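Long-range contacts in PAN2-PAN3 deadenylation complex catalytic subunit pan2 (Neurospora crassa, PDB 4CZW), which serves as the catalytic subunit of the PAN deadenylation complex, probably shortening mRNA poly(A) tails, here as its pseudo-UCH and exonuclease domains: residues T73-D78 and S528-Y533; P79-E84 and R107-T112. All blocks are in the same frame, centred on the assembly; numbering follows the deposited sequence.

Contact 1: T73-D78 and S528-Y533; sequences TACLAD and SPKTAY. With ZN (zinc ion), chain B.
The zinc-binding loop of the pseudo-UCH domain meets the exonuclease domain where Lys530, in the first turn of helix 529-541, reaches along 75-78 to the carbonyls of Cys75 and Ala77. With CG anti to the backbone N (chi1 -176°) and a bend at chi2, the lysine chain extends until NZ donates to both oxygens. The bond to Ala77 O is 3.1 Å from Lys530 NZ, with the donor tilted 25° from the carbonyl plane; the one to Cys75 O is modelled very short, and its exact length is doubtful at this resolution. NZ also lies 3.7 Å from Cys75 SG, where a positive charge would probably offset part of the negative charge of the zinc-bound thiolates. A long, flexible cation suits this place, because CB stays at the helix while the ammonium reaches the loop. With an alanine in place of Lys530, the carbonyls of Cys75 and Ala77 would probably lose this shared donor and a gap would open between loop and helix. Asp78 and Lys530 run past one another in opposite senses, with Asp78 CG 3.4 Å from Lys530 CB, and the carboxylate lies by the N-terminal end of the helix. There Ser528 is the N-cap, OG accepting weakly from Thr531 N. Cys75 SG binds zinc at 2.3 Å, the other ligands being His70, Cys80 and Cys83, and accepts from Ala77 N at 3.6 Å, an N-H to sulfur bond familiar from cysteine-rich zinc sites such as this one of three cysteines and a histidine.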
# COMPACT_ATOMS: atom_id res chain seq x y z
N THR A 73 14.06 -1.86 6.42
CA THR A 73 15.34 -2.54 6.38
C THR A 73 16.18 -2.08 5.19
O THR A 73 15.80 -1.14 4.49
CB THR A 73 15.18 -4.07 6.32
OG1 THR A 73 14.64 -4.45 5.04
CG2 THR A 73 14.26 -4.56 7.42
N ALA A 74 17.30 -2.75 4.97
CA ALA A 74 18.20 -2.39 3.88
C ALA A 74 17.86 -3.12 2.59
O ALA A 74 18.66 -3.16 1.66
CB ALA A 74 19.64 -2.68 4.28
N CYS A 75 16.65 -3.68 2.55
CA CYS A 75 16.19 -4.46 1.40
C CYS A 75 16.29 -3.67 0.09
O CYS A 75 15.66 -2.62 -0.06
CB CYS A 75 14.75 -4.93 1.62
SG CYS A 75 14.02 -5.82 0.22
N LEU A 76 17.09 -4.18 -0.84
CA LEU A 76 17.26 -3.54 -2.14
C LEU A 76 16.63 -4.38 -3.25
O LEU A 76 16.96 -4.21 -4.42
CB LEU A 76 18.74 -3.30 -2.43
CG LEU A 76 19.46 -2.27 -1.55
CD1 LEU A 76 20.92 -2.15 -1.95
CD2 LEU A 76 18.76 -0.92 -1.65
N ALA A 77 15.74 -5.28 -2.86
CA ALA A 77 15.04 -6.12 -3.83
C ALA A 77 14.07 -5.28 -4.65
O ALA A 77 13.33 -4.47 -4.11
CB ALA A 77 14.32 -7.25 -3.13
N ASP A 78 14.08 -5.49 -5.96
CA ASP A 78 13.19 -4.77 -6.86
C ASP A 78 12.93 -5.61 -8.11
O ASP A 78 13.85 -5.90 -8.87
CB ASP A 78 13.80 -3.42 -7.25
CG ASP A 78 12.85 -2.55 -8.04
OD1 ASP A 78 11.62 -2.68 -7.85
OD2 ASP A 78 13.32 -1.72 -8.85
N SER A 528 17.75 1.23 -10.16
CA SER A 528 16.37 0.76 -10.26
C SER A 528 15.43 1.76 -9.59
O SER A 528 15.85 2.49 -8.69
CB SER A 528 16.23 -0.63 -9.62
OG SER A 528 16.35 -0.55 -8.21
N PRO A 529 14.16 1.81 -10.04
CA PRO A 529 13.17 2.75 -9.50
C PRO A 529 13.03 2.70 -7.98
O PRO A 529 12.98 3.74 -7.33
CB PRO A 529 11.87 2.30 -10.18
CG PRO A 529 12.31 1.70 -11.46
CD PRO A 529 13.62 1.03 -11.17
N LYS A 530 12.96 1.49 -7.43
CA LYS A 530 12.77 1.32 -5.99
C LYS A 530 14.02 1.71 -5.21
O LYS A 530 13.93 2.14 -4.06
CB LYS A 530 12.37 -0.13 -5.69
CG LYS A 530 12.05 -0.41 -4.23
CD LYS A 530 13.14 -1.26 -3.59
CE LYS A 530 12.75 -1.71 -2.19
NZ LYS A 530 13.74 -2.65 -1.61
N THR A 531 15.18 1.56 -5.84
CA THR A 531 16.44 1.92 -5.20
C THR A 531 16.51 3.42 -4.93
O THR A 531 16.88 3.85 -3.84
CB THR A 531 17.65 1.50 -6.06
OG1 THR A 531 17.61 0.09 -6.29
CG2 THR A 531 18.95 1.87 -5.37
N ALA A 532 16.14 4.21 -5.93
CA ALA A 532 16.14 5.66 -5.80
C ALA A 532 15.02 6.12 -4.87
O ALA A 532 15.20 7.05 -4.08
CB ALA A 532 16.00 6.32 -7.16
N TYR A 533 13.87 5.46 -4.97
CA TYR A 533 12.73 5.78 -4.12
C TYR A 533 13.05 5.52 -2.65
O TYR A 533 12.62 6.26 -1.77
CB TYR A 533 11.50 4.96 -4.54
CG TYR A 533 10.24 5.32 -3.78
CD1 TYR A 533 9.94 4.72 -2.56
CD2 TYR A 533 9.33 6.24 -4.30
CE1 TYR A 533 8.79 5.05 -1.87
CE2 TYR A 533 8.18 6.57 -3.62
CZ TYR A 533 7.91 5.97 -2.40
OH TYR A 533 6.76 6.29 -1.72
ZN ZN B . 11.70 -5.65 0.47

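Contact 2: P79-E84 and R107-T112; sequences PCLLCE and RALNHT. With ZN (zinc ion), chain B.
Pro79 lays its ring over Ala108 and the turn that follows it, with Pro79 CB 4.1 Å from Ala108 CB and Pro79 CG 3.6 Å from His111 O. This joins the start of the CxxC half of a zinc site of three cysteines and a histidine to helix 103-109 within the pseudo-UCH domain. The peptide bond before Pro79 is cis, a form that proline tolerates better than other residues, and it bends the chain just ahead of Cys80. Cys80 is the N-cap of helix 81-94, and Cys83 lies in the first turn; both sulfurs bind the zinc, while Leu82 between them packs on helices 61-71 and 130-149. The branches of Leu81 reach the turn: CD1 meets Leu109 CD1 at 3.9 Å, the two chains passing at a slant, and CD2 comes within 3.5 Å of Thr112 OG1, tip to tip. Leu81, which is buried, is also touched by Leu141 of helix 130-149. A methyl side chain suits Ala108, since it lets the ring of Pro79 come close and still leaves room for Glu84, whose CG is 4.0 Å from Ala108 CB. Glu84 bends at chi2 (-68°), contributing only its aliphatic part here. His111 directs its ring away from Pro79, with NE2 hydrogen-bonded to Glu500. In the type I turn from Leu109 to Thr112, Thr112 N bonds to Leu109 O. Separately, Thr112 OG1, beside its own backbone N (chi1 -49°), donates to Ala108 O at 2.7 Å and ties the turn back to the residue before it, while His111 N reaches the same oxygen from the opposite face of its carbonyl plane.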
# COMPACT_ATOMS: atom_id res chain seq x y z
N PRO A 79 11.66 -6.00 -8.33
CA PRO A 79 10.48 -5.65 -7.53
C PRO A 79 10.37 -6.38 -6.19
O PRO A 79 10.86 -7.50 -6.05
CB PRO A 79 9.32 -6.04 -8.45
CG PRO A 79 9.85 -7.17 -9.25
CD PRO A 79 11.30 -6.84 -9.49
N CYS A 80 9.74 -5.72 -5.23
CA CYS A 80 9.52 -6.28 -3.90
C CYS A 80 8.20 -5.74 -3.34
O CYS A 80 8.16 -4.63 -2.82
CB CYS A 80 10.68 -5.94 -2.97
SG CYS A 80 10.52 -6.55 -1.28
N LEU A 81 7.14 -6.53 -3.47
CA LEU A 81 5.79 -6.08 -3.16
C LEU A 81 5.59 -5.71 -1.69
O LEU A 81 4.77 -4.85 -1.38
CB LEU A 81 4.78 -7.15 -3.56
CG LEU A 81 4.72 -7.47 -5.06
CD1 LEU A 81 3.65 -8.52 -5.35
CD2 LEU A 81 4.48 -6.21 -5.87
N LEU A 82 6.34 -6.35 -0.80
CA LEU A 82 6.22 -6.06 0.62
C LEU A 82 6.78 -4.67 0.94
O LEU A 82 6.22 -3.94 1.75
CB LEU A 82 6.93 -7.12 1.46
CG LEU A 82 6.73 -6.99 2.97
CD1 LEU A 82 5.25 -6.90 3.31
CD2 LEU A 82 7.38 -8.15 3.70
N CYS A 83 7.88 -4.32 0.29
CA CYS A 83 8.44 -2.98 0.41
C CYS A 83 7.47 -1.95 -0.13
O CYS A 83 7.22 -0.92 0.49
CB CYS A 83 9.78 -2.88 -0.32
SG CYS A 83 11.21 -3.39 0.65
N GLU A 84 6.91 -2.24 -1.31
CA GLU A 84 5.93 -1.37 -1.93
C GLU A 84 4.68 -1.24 -1.06
O GLU A 84 4.05 -0.19 -1.02
CB GLU A 84 5.56 -1.89 -3.32
CG GLU A 84 6.74 -2.02 -4.28
CD GLU A 84 7.33 -0.68 -4.67
OE1 GLU A 84 6.60 0.33 -4.62
OE2 GLU A 84 8.53 -0.63 -5.02
N ARG A 107 2.79 -0.96 -10.58
CA ARG A 107 3.77 -1.07 -11.64
C ARG A 107 4.76 -2.18 -11.32
O ARG A 107 5.18 -2.94 -12.20
CB ARG A 107 4.49 0.26 -11.84
CG ARG A 107 5.44 0.31 -13.02
CD ARG A 107 5.96 1.72 -13.23
NE ARG A 107 4.90 2.64 -13.63
CZ ARG A 107 4.95 3.96 -13.48
NH1 ARG A 107 6.01 4.52 -12.92
NH2 ARG A 107 3.94 4.72 -13.88
N ALA A 108 5.13 -2.28 -10.05
CA ALA A 108 6.05 -3.32 -9.58
C ALA A 108 5.38 -4.69 -9.62
O ALA A 108 6.05 -5.70 -9.85
CB ALA A 108 6.54 -3.00 -8.18
N LEU A 109 4.08 -4.71 -9.38
CA LEU A 109 3.30 -5.94 -9.47
C LEU A 109 3.38 -6.52 -10.88
O LEU A 109 3.46 -7.74 -11.06
CB LEU A 109 1.84 -5.68 -9.10
CG LEU A 109 0.86 -6.86 -9.25
CD1 LEU A 109 1.11 -7.91 -8.18
CD2 LEU A 109 -0.58 -6.37 -9.22
N ASN A 110 3.36 -5.64 -11.87
CA ASN A 110 3.43 -6.02 -13.27
C ASN A 110 4.76 -6.67 -13.63
O ASN A 110 4.87 -7.37 -14.64
CB ASN A 110 3.18 -4.80 -14.16
CG ASN A 110 2.98 -5.17 -15.61
OD1 ASN A 110 2.49 -6.26 -15.93
ND2 ASN A 110 3.35 -4.26 -16.51
N HIS A 111 5.77 -6.45 -12.79
CA HIS A 111 7.10 -6.99 -13.04
C HIS A 111 7.43 -8.14 -12.09
O HIS A 111 8.48 -8.76 -12.20
CB HIS A 111 8.16 -5.89 -12.90
CG HIS A 111 8.01 -4.78 -13.89
ND1 HIS A 111 8.17 -4.96 -15.25
CD2 HIS A 111 7.72 -3.47 -13.72
CE1 HIS A 111 7.98 -3.81 -15.87
NE2 HIS A 111 7.71 -2.89 -14.97
N THR A 112 6.52 -8.43 -11.17
CA THR A 112 6.71 -9.51 -10.20
C THR A 112 6.61 -10.87 -10.89
O THR A 112 5.85 -11.03 -11.84
CB THR A 112 5.68 -9.42 -9.05
OG1 THR A 112 5.64 -8.08 -8.54
CG2 THR A 112 6.05 -10.38 -7.92
ZN ZN B . 11.70 -5.65 0.47

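In the fold
Three of the four segments come early in the chain: 73-78 runs directly into 79-84, and 107-112, at the end of helix 103-109, follows after helix 81-94. The fourth, 528-533, begins helix 529-541 of the exonuclease domain, some 450 residues after 73-78. Contact 2 is therefore internal to the pseudo-UCH domain, whereas contact 1 bridges the two domains. Their centres lie 11 Å apart, and both touch the same zinc ion, whose ligands pin 73-78 to helix 81-94. Lys530 of contact 1 also packs against Cys83 and Glu84 of contact 2. The metal site probably fixes the loop that meets the nuclease domain, consistent with a pseudo-UCH domain that acts as a structural scaffold.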